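Oxalate biosynthetic component 1 (PDB 5IKY) makes oxalate in quorum sensing-dependent oxalogenesis, acting as a bifunctional enzyme that combines serine hydrolase and lyase activities. Local coordinates at residues 535-539 / 712-718; 592-597 / 633-637; 692-696 / 706-710; 726-731 / 845-851. All coordinates share one frame; numbering follows the deposited sequence.

Contact 1: 535-539 / 712-718; sequences FRQAE and SPRYSAT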
loop_
_atom_site.group_PDB
_atom_site.type_symbol
_atom_site.label_atom_id
_atom_site.label_comp_id
_atom_site.label_asym_id
_atom_site.label_seq_id
_atom_site.Cartn_x
_atom_site.Cartn_y
_atom_site.Cartn_z
ATOM N N PHE A 535 5.947 19.979 5.198
ATOM C CA PHE A 535 6.040 20.354 3.790
ATOM C C PHE A 535 5.033 21.450 3.440
ATOM O O PHE A 535 5.357 22.394 2.717
ATOM C CB PHE A 535 5.822 19.138 2.885
ATOM C CG PHE A 535 6.045 19.427 1.425
ATOM C CD1 PHE A 535 7.321 19.386 0.882
ATOM C CD2 PHE A 535 4.981 19.750 0.597
ATOM C CE1 PHE A 535 7.530 19.660 -0.458
ATOM C CE2 PHE A 535 5.185 20.026 -0.744
ATOM C CZ PHE A 535 6.460 19.980 -1.272
ATOM N N ARG A 536 3.812 21.321 3.950
ATOM C CA ARG A 536 2.780 22.331 3.723
ATOM C C ARG A 536 3.138 23.646 4.407
ATOM O O ARG A 536 2.698 24.715 3.985
ATOM C CB ARG A 536 1.422 21.834 4.216
ATOM C CG ARG A 536 0.783 20.799 3.308
ATOM C CD ARG A 536 -0.389 20.133 3.990
ATOM N NE ARG A 536 -1.107 19.239 3.093
ATOM C CZ ARG A 536 -2.003 18.347 3.500
ATOM N NH1 ARG A 536 -2.277 18.235 4.791
ATOM N NH2 ARG A 536 -2.615 17.568 2.620
ATOM N N GLN A 537 3.938 23.556 5.464
ATOM C CA GLN A 537 4.431 24.738 6.155
ATOM C C GLN A 537 5.444 25.480 5.279
ATOM O O GLN A 537 5.516 26.712 5.300
ATOM C CB GLN A 537 5.051 24.344 7.499
ATOM C CG GLN A 537 5.389 25.513 8.399
ATOM C CD GLN A 537 6.038 25.077 9.697
ATOM O OE1 GLN A 537 5.765 23.989 10.207
ATOM N NE2 GLN A 537 6.906 25.924 10.237
ATOM N N ALA A 538 6.220 24.724 4.503
ATOM C CA ALA A 538 7.175 25.311 3.562
ATOM C C ALA A 538 6.445 25.880 2.370
ATOM O O ALA A 538 6.778 26.958 1.876
ATOM C CB ALA A 538 8.201 24.280 3.114
ATOM N N GLU A 539 5.444 25.139 1.911
ATOM C CA GLU A 539 4.605 25.572 0.810
ATOM C C GLU A 539 3.950 26.906 1.148
ATOM O O GLU A 539 3.865 27.801 0.304
ATOM C CB GLU A 539 3.558 24.503 0.512
ATOM C CG GLU A 539 2.700 24.767 -0.697
ATOM C CD GLU A 539 1.862 23.561 -1.059
ATOM O OE1 GLU A 539 0.633 23.717 -1.217
ATOM O OE2 GLU A 539 2.431 22.455 -1.191
ATOM N N SER A 712 -1.546 19.557 -4.621
ATOM C CA SER A 712 -1.561 20.935 -4.144
ATOM C C SER A 712 -1.341 21.932 -5.281
ATOM O O SER A 712 -0.534 21.686 -6.178
ATOM C CB SER A 712 -0.492 21.135 -3.072
ATOM O OG SER A 712 -0.303 22.513 -2.811
ATOM N N PRO A 713 -2.062 23.063 -5.242
ATOM C CA PRO A 713 -1.925 24.133 -6.239
ATOM C C PRO A 713 -0.506 24.689 -6.309
ATOM O O PRO A 713 -0.014 24.983 -7.399
ATOM C CB PRO A 713 -2.899 25.208 -5.740
ATOM C CG PRO A 713 -3.884 24.471 -4.897
ATOM C CD PRO A 713 -3.105 23.367 -4.246
ATOM N N ARG A 714 0.140 24.821 -5.155
ATOM C CA ARG A 714 1.476 25.408 -5.079
ATOM C C ARG A 714 2.595 24.372 -5.066
ATOM O O ARG A 714 3.740 24.706 -4.764
ATOM C CB ARG A 714 1.595 26.286 -3.829
ATOM C CG ARG A 714 0.917 27.638 -3.947
ATOM C CD ARG A 714 1.702 28.557 -4.861
ATOM N NE ARG A 714 3.034 28.842 -4.337
ATOM C CZ ARG A 714 3.913 29.633 -4.941
ATOM N NH1 ARG A 714 3.599 30.214 -6.089
ATOM N NH2 ARG A 714 5.106 29.843 -4.401
ATOM N N TYR A 715 2.270 23.124 -5.392
ATOM C CA TYR A 715 3.236 22.036 -5.259
ATOM C C TYR A 715 4.473 22.220 -6.135
ATOM O O TYR A 715 5.600 22.186 -5.638
ATOM C CB TYR A 715 2.589 20.689 -5.582
ATOM C CG TYR A 715 3.577 19.547 -5.543
ATOM C CD1 TYR A 715 4.032 19.041 -4.331
ATOM C CD2 TYR A 715 4.074 18.988 -6.715
ATOM C CE1 TYR A 715 4.945 18.000 -4.288
ATOM C CE2 TYR A 715 4.988 17.949 -6.682
ATOM C CZ TYR A 715 5.419 17.459 -5.465
ATOM O OH TYR A 715 6.329 16.426 -5.424
ATOM N N SER A 716 4.264 22.399 -7.435
ATOM C CA SER A 716 5.380 22.514 -8.371
ATOM C C SER A 716 6.221 23.758 -8.104
ATOM O O SER A 716 7.449 23.701 -8.143
ATOM C CB SER A 716 4.873 22.531 -9.813
ATOM O OG SER A 716 4.336 21.269 -10.174
ATOM N N ALA A 717 5.554 24.875 -7.831
ATOM C CA ALA A 717 6.245 26.123 -7.519
ATOM C C ALA A 717 7.105 25.969 -6.269
ATOM O O ALA A 717 8.240 26.445 -6.224
ATOM C CB ALA A 717 5.248 27.256 -7.340
ATOM N N THR A 718 6.559 25.299 -5.258
ATOM C CA THR A 718 7.288 25.055 -4.020
ATOM C C THR A 718 8.535 24.218 -4.283
ATOM O O THR A 718 9.616 24.522 -3.777
ATOM C CB THR A 718 6.411 24.339 -2.976
ATOM O OG1 THR A 718 5.173 25.041 -2.824
ATOM C CG2 THR A 718 7.123 24.278 -1.636
#
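Phe535 and Tyr715 meet rim to rim on the buried flank of the contact, with neither ring lying over the other. Their planes stand 43° apart and the closest carbons, Phe535 CE2 and Tyr715 CD1, are 3.9 Å from each other. Each ring is swung anti to its own backbone N (chi1 -174° for Phe535), which carries the Phe535 ring away from helix 530-541 to the start of helix 715-734. Packing is close around Thr718 too. Its methyl CG2 lies 3.7 Å from Glu539 CA, while OG1 comes within 3.3 Å of Glu539 CG, so the threonine straddles the root of the glutamate where the two segments have their nearest CA atoms (Glu539 CA to Thr718 CA, 5.5 Å). The other flank is less enclosed. There Glu539 extends its chain past Arg714, CG lying 3.7 Å from Arg714 CB, and ends among partly exposed residues beside Ser712, at a spacing too short in the model to be read as a bond. Arg714, the N-cap residue of helix 715-734, folds its chain back at chi2 and chi3, and its guanidinium settles over Ala717 CB, 3.6 Å above the plane; NH2 bonds to Tyr545 O, away from Glu539. Tyr715 OH is likewise held from outside, by Ala1002 O in the C-terminal hydrolase region. Cohesion between the two segments therefore rests mainly on carbon contacts, whereas the identifiable polar bonds of Arg714 and Tyr715 tie the start of helix 715-734 to other parts of the chain.

Contact 2: 592-597 / 633-637; sequences LAEHVL and ALNFA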
loop_
_atom_site.group_PDB
_atom_site.type_symbol
_atom_site.label_atom_id
_atom_site.label_comp_id
_atom_site.label_asym_id
_atom_site.label_seq_id
_atom_site.Cartn_x
_atom_site.Cartn_y
_atom_site.Cartn_z
ATOM N N LEU A 592 27.458 -1.213 8.483
ATOM C CA LEU A 592 27.127 0.048 9.136
ATOM C C LEU A 592 26.126 0.815 8.287
ATOM O O LEU A 592 25.223 1.470 8.808
ATOM C CB LEU A 592 28.379 0.898 9.362
ATOM C CG LEU A 592 29.073 0.841 10.724
ATOM C CD1 LEU A 592 28.095 1.164 11.846
ATOM C CD2 LEU A 592 29.731 -0.509 10.939
ATOM N N ALA A 593 26.301 0.723 6.972
ATOM C CA ALA A 593 25.403 1.363 6.019
ATOM C C ALA A 593 23.973 0.866 6.194
ATOM O O ALA A 593 23.025 1.650 6.157
ATOM C CB ALA A 593 25.880 1.116 4.597
ATOM N N GLU A 594 23.826 -0.441 6.388
ATOM C CA GLU A 594 22.515 -1.038 6.613
ATOM C C GLU A 594 21.915 -0.539 7.922
ATOM O O GLU A 594 20.702 -0.375 8.036
ATOM C CB GLU A 594 22.613 -2.565 6.621
ATOM N N HIS A 595 22.775 -0.294 8.907
ATOM C CA HIS A 595 22.333 0.232 10.191
ATOM C C HIS A 595 21.926 1.695 10.059
ATOM O O HIS A 595 20.876 2.105 10.554
ATOM C CB HIS A 595 23.430 0.084 11.248
ATOM C CG HIS A 595 23.033 0.580 12.604
ATOM N ND1 HIS A 595 21.993 0.029 13.323
ATOM C CD2 HIS A 595 23.531 1.579 13.370
ATOM C CE1 HIS A 595 21.869 0.666 14.473
ATOM N NE2 HIS A 595 22.791 1.611 14.527
ATOM N N VAL A 596 22.768 2.474 9.385
ATOM C CA VAL A 596 22.515 3.896 9.182
ATOM C C VAL A 596 21.241 4.128 8.376
ATOM O O VAL A 596 20.371 4.899 8.783
ATOM C CB VAL A 596 23.701 4.579 8.468
ATOM C CG1 VAL A 596 23.312 5.970 7.987
ATOM C CG2 VAL A 596 24.907 4.649 9.391
ATOM N N LEU A 597 21.134 3.449 7.237
ATOM C CA LEU A 597 19.982 3.597 6.352
ATOM C C LEU A 597 18.665 3.237 7.037
ATOM O O LEU A 597 17.648 3.894 6.816
ATOM C CB LEU A 597 20.167 2.741 5.098
ATOM C CG LEU A 597 21.118 3.318 4.048
ATOM C CD1 LEU A 597 21.698 2.211 3.178
ATOM C CD2 LEU A 597 20.397 4.352 3.196
ATOM N N ALA A 633 26.222 6.218 3.021
ATOM C CA ALA A 633 25.651 6.097 4.356
ATOM C C ALA A 633 26.694 6.364 5.438
ATOM O O ALA A 633 26.385 6.950 6.476
ATOM C CB ALA A 633 25.039 4.720 4.542
ATOM N N LEU A 634 27.926 5.933 5.191
ATOM C CA LEU A 634 29.007 6.128 6.149
ATOM C C LEU A 634 29.333 7.605 6.326
ATOM O O LEU A 634 29.365 8.111 7.448
ATOM C CB LEU A 634 30.259 5.365 5.713
ATOM C CG LEU A 634 30.152 3.841 5.739
ATOM C CD1 LEU A 634 31.508 3.201 5.473
ATOM C CD2 LEU A 634 29.578 3.376 7.066
ATOM N N ASN A 635 29.574 8.290 5.213
ATOM C CA ASN A 635 29.874 9.715 5.247
ATOM C C ASN A 635 28.696 10.524 5.778
ATOM O O ASN A 635 28.884 11.554 6.423
ATOM C CB ASN A 635 30.267 10.213 3.857
ATOM C CG ASN A 635 31.603 9.665 3.401
ATOM O OD1 ASN A 635 32.658 10.121 3.846
ATOM N ND2 ASN A 635 31.568 8.686 2.504
ATOM N N PHE A 636 27.486 10.048 5.501
ATOM C CA PHE A 636 26.277 10.671 6.024
ATOM C C PHE A 636 26.308 10.681 7.546
ATOM O O PHE A 636 25.996 11.691 8.177
ATOM C CB PHE A 636 25.032 9.936 5.526
ATOM C CG PHE A 636 23.744 10.476 6.081
ATOM C CD1 PHE A 636 23.124 11.566 5.494
ATOM C CD2 PHE A 636 23.147 9.887 7.184
ATOM C CE1 PHE A 636 21.939 12.063 5.999
ATOM C CE2 PHE A 636 21.960 10.379 7.695
ATOM C CZ PHE A 636 21.355 11.468 7.101
ATOM N N ALA A 637 26.687 9.547 8.123
ATOM C CA ALA A 637 26.813 9.423 9.568
ATOM C C ALA A 637 27.886 10.370 10.090
ATOM O O ALA A 637 27.682 11.060 11.087
ATOM C CB ALA A 637 27.133 7.990 9.952
#
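Ala593 and Ala633 mark the close point of a helix-helix packing within the cap domain, where the segments 592-597 and 633-637 of helices 592-602 and 629-641 have axes that cross at 60° and approach to 9.0 Å. The small residues permit this: Ala633 CB faces the other helix and touches Ala593 CA and CB, both at 3.7 Å, while Leu597 CG adds a looser contact on the same methyl. One turn from Ala593, Val596 directs both its branches across the interface. CG1 stands anti to the backbone N (chi1 167°), which sends it towards the Phe636 ring, reaching CD2 at 4.0 Å in an oblique approach to the aromatic plane. CG2, beside the backbone N, instead faces Ala637 CB at 4.1 Å. The valine thus spans one full turn of helix 629-641, touching Ala633, Phe636 and Ala637. Phe636 is itself backed by Ile607, and Ala637 by Tyr651, so loops outside the two helices continue the apolar layer. At the other end of the interface the leucines are turned differently. Leu592 starts towards its partner helix, but its branches lead away, and only its root takes part; Leu634 brings one branch back to meet it. The side chains that meet are apolar, though Val596 CG1 also lies 3.6 Å from Ala633 O, and the far corner is closed by the methyl Leu634 CD2 resting 3.6 Å from Leu592 CB.

Contact 3: 692-696 / 706-710; sequences GIPCR and NLGLR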
loop_
_atom_site.group_PDB
_atom_site.type_symbol
_atom_site.label_atom_id
_atom_site.label_comp_id
_atom_site.label_asym_id
_atom_site.label_seq_id
_atom_site.Cartn_x
_atom_site.Cartn_y
_atom_site.Cartn_z
ATOM N N GLY A 692 12.266 15.413 -0.275
ATOM C CA GLY A 692 12.146 13.969 -0.177
ATOM C C GLY A 692 10.876 13.517 0.521
ATOM O O GLY A 692 10.568 12.326 0.554
ATOM N N ILE A 693 10.136 14.466 1.090
ATOM C CA ILE A 693 8.877 14.145 1.759
ATOM C C ILE A 693 7.790 13.659 0.785
ATOM O O ILE A 693 7.134 12.651 1.059
ATOM C CB ILE A 693 8.345 15.352 2.565
ATOM C CG1 ILE A 693 9.311 15.698 3.699
ATOM C CG2 ILE A 693 6.956 15.060 3.128
ATOM C CD1 ILE A 693 8.918 16.937 4.470
ATOM N N PRO A 694 7.590 14.353 -0.355
ATOM C CA PRO A 694 6.566 13.809 -1.257
ATOM C C PRO A 694 6.994 12.490 -1.889
ATOM O O PRO A 694 8.171 12.323 -2.206
ATOM C CB PRO A 694 6.418 14.894 -2.333
ATOM C CG PRO A 694 7.054 16.112 -1.761
ATOM C CD PRO A 694 8.147 15.613 -0.879
ATOM N N CYS A 695 6.044 11.574 -2.055
ATOM C CA CYS A 695 6.272 10.307 -2.746
ATOM C C CYS A 695 7.408 9.492 -2.124
ATOM O O CYS A 695 8.334 9.062 -2.810
ATOM C CB CYS A 695 6.549 10.565 -4.225
ATOM S SG CYS A 695 5.236 11.504 -5.035
ATOM N N ARG A 696 7.314 9.290 -0.814
ATOM C CA ARG A 696 8.262 8.480 -0.060
ATOM C C ARG A 696 8.019 6.986 -0.266
ATOM O O ARG A 696 6.923 6.572 -0.643
ATOM C CB ARG A 696 8.153 8.802 1.432
ATOM C CG ARG A 696 9.217 9.709 2.001
ATOM C CD ARG A 696 8.950 9.927 3.485
ATOM N NE ARG A 696 8.674 8.667 4.174
ATOM C CZ ARG A 696 7.657 8.471 5.010
ATOM N NH1 ARG A 696 6.810 9.456 5.274
ATOM N NH2 ARG A 696 7.488 7.289 5.587
ATOM N N ASN A 706 2.609 9.491 0.830
ATOM C CA ASN A 706 2.585 10.944 0.640
ATOM C C ASN A 706 2.373 11.338 -0.818
ATOM O O ASN A 706 3.065 12.209 -1.347
ATOM C CB ASN A 706 3.872 11.583 1.170
ATOM C CG ASN A 706 4.035 11.410 2.668
ATOM O OD1 ASN A 706 3.059 11.190 3.388
ATOM N ND2 ASN A 706 5.272 11.517 3.148
ATOM N N LEU A 707 1.400 10.693 -1.455
ATOM C CA LEU A 707 1.076 10.961 -2.851
ATOM C C LEU A 707 0.141 12.156 -2.994
ATOM O O LEU A 707 -0.023 12.700 -4.085
ATOM C CB LEU A 707 0.440 9.727 -3.491
ATOM C CG LEU A 707 1.316 8.478 -3.530
ATOM C CD1 LEU A 707 0.533 7.290 -4.064
ATOM C CD2 LEU A 707 2.541 8.744 -4.382
ATOM N N GLY A 708 -0.470 12.558 -1.885
ATOM C CA GLY A 708 -1.442 13.636 -1.895
ATOM C C GLY A 708 -0.839 15.006 -2.134
ATOM O O GLY A 708 -1.479 15.874 -2.729
ATOM N N LEU A 709 0.395 15.198 -1.675
ATOM C CA LEU A 709 1.076 16.487 -1.793
ATOM C C LEU A 709 1.166 16.985 -3.238
ATOM O O LEU A 709 1.172 18.191 -3.479
ATOM C CB LEU A 709 2.479 16.399 -1.189
ATOM C CG LEU A 709 2.545 16.063 0.302
ATOM C CD1 LEU A 709 3.989 15.947 0.764
ATOM C CD2 LEU A 709 1.795 17.105 1.129
ATOM N N ARG A 710 1.220 16.055 -4.190
ATOM C CA ARG A 710 1.348 16.397 -5.608
ATOM C C ARG A 710 0.176 17.223 -6.136
ATOM O O ARG A 710 0.325 17.972 -7.102
ATOM C CB ARG A 710 1.477 15.130 -6.461
ATOM C CG ARG A 710 2.456 14.096 -5.940
ATOM C CD ARG A 710 2.689 12.995 -6.973
ATOM N NE ARG A 710 1.439 12.506 -7.545
ATOM C CZ ARG A 710 1.234 12.310 -8.843
ATOM N NH1 ARG A 710 2.202 12.550 -9.720
ATOM N NH2 ARG A 710 0.059 11.865 -9.264
#
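Leu709 CD1 occupies the apolar centre, lying against both Ile693 and Pro694: it is 3.9 Å from Ile693 CG2 and 4.0 Å from Pro694 CG, the leucine crossing the proline ring at about a right angle. Phe535 of helix 530-541 packs on both Pro694 and Leu709 and extends this core. Beside it, Cys695 points its CB away from segment 706-710, yet SG reaches Arg710 CD at 3.5 Å and Leu707 CD2 at 3.9 Å, its chi1 of -56° placing the sulfur anti to the carbonyl carbon. Further out, two hydrogen bonds join the segments. Cys695 N donates to Asn706 O (3.1 Å), nearly straight at 168° but from above the carbonyl plane. Asn706 ND2 donates a hydrogen bond to Ile693 O (3.0 Å), an acceptor lying close to the plane of the amide. Cys695 and Asn706 both adopt left-handed helical backbone angles as the chain enters and leaves the short strands 696-697 and 704-705, which are paired through Arg696 and Val705. At the polar edge Arg696 NH1 and Asn706 ND2 are two donors and do not bond each other; Asp531 OD2 forms a salt bridge with Arg696 NH1 and accepts a hydrogen bond from Asn706 ND2. That shared carboxylate probably offsets the arginine's charge, and Asn706, gripped through ND2 by Asp531 and Ile693 and through O by Cys695, joins the two loops to helix 530-541 through polar bonds.

Contact 4: 726-731 / 845-851; sequences LRELTL and ETVIEAS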
loop_
_atom_site.group_PDB
_atom_site.type_symbol
_atom_site.label_atom_id
_atom_site.label_comp_id
_atom_site.label_asym_id
_atom_site.label_seq_id
_atom_site.Cartn_x
_atom_site.Cartn_y
_atom_site.Cartn_z
ATOM N N LEU A 726 18.537 24.787 -3.327
ATOM C CA LEU A 726 19.366 23.592 -3.249
ATOM C C LEU A 726 20.464 23.641 -4.307
ATOM O O LEU A 726 21.584 23.193 -4.069
ATOM C CB LEU A 726 18.511 22.333 -3.418
ATOM C CG LEU A 726 18.988 21.041 -2.751
ATOM C CD1 LEU A 726 17.813 20.102 -2.531
ATOM C CD2 LEU A 726 20.063 20.351 -3.574
ATOM N N ARG A 727 20.135 24.191 -5.472
ATOM C CA ARG A 727 21.109 24.347 -6.546
ATOM C C ARG A 727 22.219 25.306 -6.134
ATOM O O ARG A 727 23.402 25.014 -6.306
ATOM C CB ARG A 727 20.433 24.851 -7.823
ATOM C CG ARG A 727 21.398 25.125 -8.970
ATOM C CD ARG A 727 20.840 26.172 -9.922
ATOM N NE ARG A 727 20.283 27.310 -9.196
ATOM C CZ ARG A 727 21.009 28.260 -8.614
ATOM N NH1 ARG A 727 20.411 29.255 -7.973
ATOM N NH2 ARG A 727 22.333 28.219 -8.670
ATOM N N GLU A 728 21.820 26.450 -5.588
ATOM C CA GLU A 728 22.756 27.481 -5.152
ATOM C C GLU A 728 23.746 26.960 -4.114
ATOM O O GLU A 728 24.951 27.189 -4.223
ATOM C CB GLU A 728 21.992 28.675 -4.581
ATOM C CG GLU A 728 22.865 29.695 -3.868
ATOM C CD GLU A 728 23.250 30.856 -4.758
ATOM O OE1 GLU A 728 23.017 30.772 -5.982
ATOM O OE2 GLU A 728 23.783 31.856 -4.232
ATOM N N LEU A 729 23.231 26.257 -3.110
ATOM C CA LEU A 729 24.060 25.761 -2.018
ATOM C C LEU A 729 24.987 24.631 -2.462
ATOM O O LEU A 729 26.100 24.498 -1.954
ATOM C CB LEU A 729 23.183 25.289 -0.856
ATOM C CG LEU A 729 22.432 26.375 -0.084
ATOM C CD1 LEU A 729 21.564 25.757 0.994
ATOM C CD2 LEU A 729 23.404 27.375 0.519
ATOM N N THR A 730 24.526 23.818 -3.406
ATOM C CA THR A 730 25.314 22.690 -3.886
ATOM C C THR A 730 26.452 23.160 -4.789
ATOM O O THR A 730 27.571 22.653 -4.706
ATOM C CB THR A 730 24.440 21.674 -4.643
ATOM O OG1 THR A 730 23.416 21.181 -3.770
ATOM C CG2 THR A 730 25.278 20.505 -5.133
ATOM N N LEU A 731 26.160 24.136 -5.644
ATOM C CA LEU A 731 27.158 24.686 -6.555
ATOM C C LEU A 731 28.320 25.308 -5.794
ATOM O O LEU A 731 29.480 25.130 -6.167
ATOM C CB LEU A 731 26.526 25.726 -7.480
ATOM C CG LEU A 731 25.697 25.165 -8.635
ATOM C CD1 LEU A 731 24.965 26.278 -9.354
ATOM C CD2 LEU A 731 26.590 24.402 -9.598
ATOM N N GLU A 845 28.205 29.370 -14.936
ATOM C CA GLU A 845 27.689 28.542 -13.852
ATOM C C GLU A 845 27.596 27.087 -14.296
ATOM O O GLU A 845 27.177 26.797 -15.416
ATOM C CB GLU A 845 26.323 29.048 -13.387
ATOM C CG GLU A 845 25.847 28.440 -12.082
ATOM C CD GLU A 845 24.410 28.805 -11.753
ATOM O OE1 GLU A 845 23.518 27.948 -11.934
ATOM O OE2 GLU A 845 24.172 29.950 -11.316
ATOM N N THR A 846 27.998 26.176 -13.416
ATOM C CA THR A 846 27.986 24.750 -13.721
ATOM C C THR A 846 26.560 24.194 -13.680
ATOM O O THR A 846 25.760 24.576 -12.826
ATOM C CB THR A 846 28.878 23.961 -12.735
ATOM O OG1 THR A 846 30.200 24.514 -12.737
ATOM C CG2 THR A 846 28.952 22.492 -13.121
ATOM N N VAL A 847 26.247 23.302 -14.616
ATOM C CA VAL A 847 24.935 22.668 -14.658
ATOM C C VAL A 847 24.939 21.357 -13.877
ATOM O O VAL A 847 25.613 20.399 -14.258
ATOM C CB VAL A 847 24.485 22.389 -16.106
ATOM C CG1 VAL A 847 23.173 21.621 -16.115
ATOM C CG2 VAL A 847 24.356 23.688 -16.883
ATOM N N ILE A 848 24.190 21.326 -12.780
ATOM C CA ILE A 848 24.078 20.123 -11.962
ATOM C C ILE A 848 22.647 19.597 -11.947
ATOM O O ILE A 848 21.763 20.157 -12.596
ATOM C CB ILE A 848 24.539 20.373 -10.513
ATOM C CG1 ILE A 848 23.787 21.561 -9.910
ATOM C CG2 ILE A 848 26.041 20.613 -10.469
ATOM C CD1 ILE A 848 24.145 21.837 -8.467
ATOM N N GLU A 849 22.431 18.518 -11.201
ATOM C CA GLU A 849 21.133 17.854 -11.161
ATOM C C GLU A 849 20.022 18.790 -10.683
ATOM O O GLU A 849 18.935 18.817 -11.261
ATOM C CB GLU A 849 21.203 16.617 -10.262
ATOM C CG GLU A 849 19.858 16.187 -9.700
ATOM C CD GLU A 849 19.983 15.270 -8.495
ATOM O OE1 GLU A 849 20.130 15.784 -7.364
ATOM O OE2 GLU A 849 19.925 14.036 -8.677
ATOM N N ALA A 850 20.307 19.568 -9.643
ATOM C CA ALA A 850 19.324 20.493 -9.088
ATOM C C ALA A 850 18.923 21.563 -10.100
ATOM O O ALA A 850 17.803 22.072 -10.060
ATOM C CB ALA A 850 19.865 21.140 -7.819
ATOM N N SER A 851 19.841 21.902 -11.001
ATOM C CA SER A 851 19.557 22.869 -12.055
ATOM C C SER A 851 18.456 22.348 -12.973
ATOM O O SER A 851 17.543 23.082 -13.346
ATOM C CB SER A 851 20.818 23.174 -12.871
ATOM O OG SER A 851 21.916 23.492 -12.032
#
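Leu731 lies against the end of Ile848, its CG 3.7 Å from Ile848 CD1, and points its two methyls at the preceding residues: CD2 approaches Thr846 O at 3.3 Å and CD1 the carboxylate atom Glu845 OE1 at 3.4 Å. Ile848 reaches this far because CG1 sits between its backbone N and carbonyl carbon (chi1 54°), from where CD1 also touches Thr730 CG2 at 3.8 Å. Helix 715-734, from the cap region, here packs on the N-terminal end of helix 849-860 in the alpha/beta-hydrolase region. Ile848 is the N-cap residue of the latter helix, and its N donates to Ser851 OG, three residues on. The same OG lies 3.5 Å from Arg727 CG. Arg727 runs across this helix start with CB on Ala850 CB (3.8 Å), then bends at chi3 (46°) to turn its guanidinium towards Glu845. NH2 forms a salt bridge of 3.5 Å with Glu845 OE1, the two flat groups being only 14° from parallel, while NH1 keeps a long ion pair with Glu728 OE1 on its own helix.

Contacts 1 and 3 adjoin, their centres 11 Å apart: Phe535 and Tyr715 of contact 1 both pack on Pro694 of contact 3, forming one continuous core. Contact 4 uses the same helix 715-734 as contact 1 but further along it, with centres 21 Å apart and nearest atoms about 9 Å apart. Contact 2 lies apart, between two other cap helices, its centre 30 Å from that of contact 1. Along the chain, contacts 2 and 3 both fall between the two segments of contact 1, in that order, and contact 4 follows. Helix 715-734 thus runs from the junction with helix 530-541 to the hydrolase region, connecting the cap to the alpha/beta-hydrolase part of this two-activity enzyme.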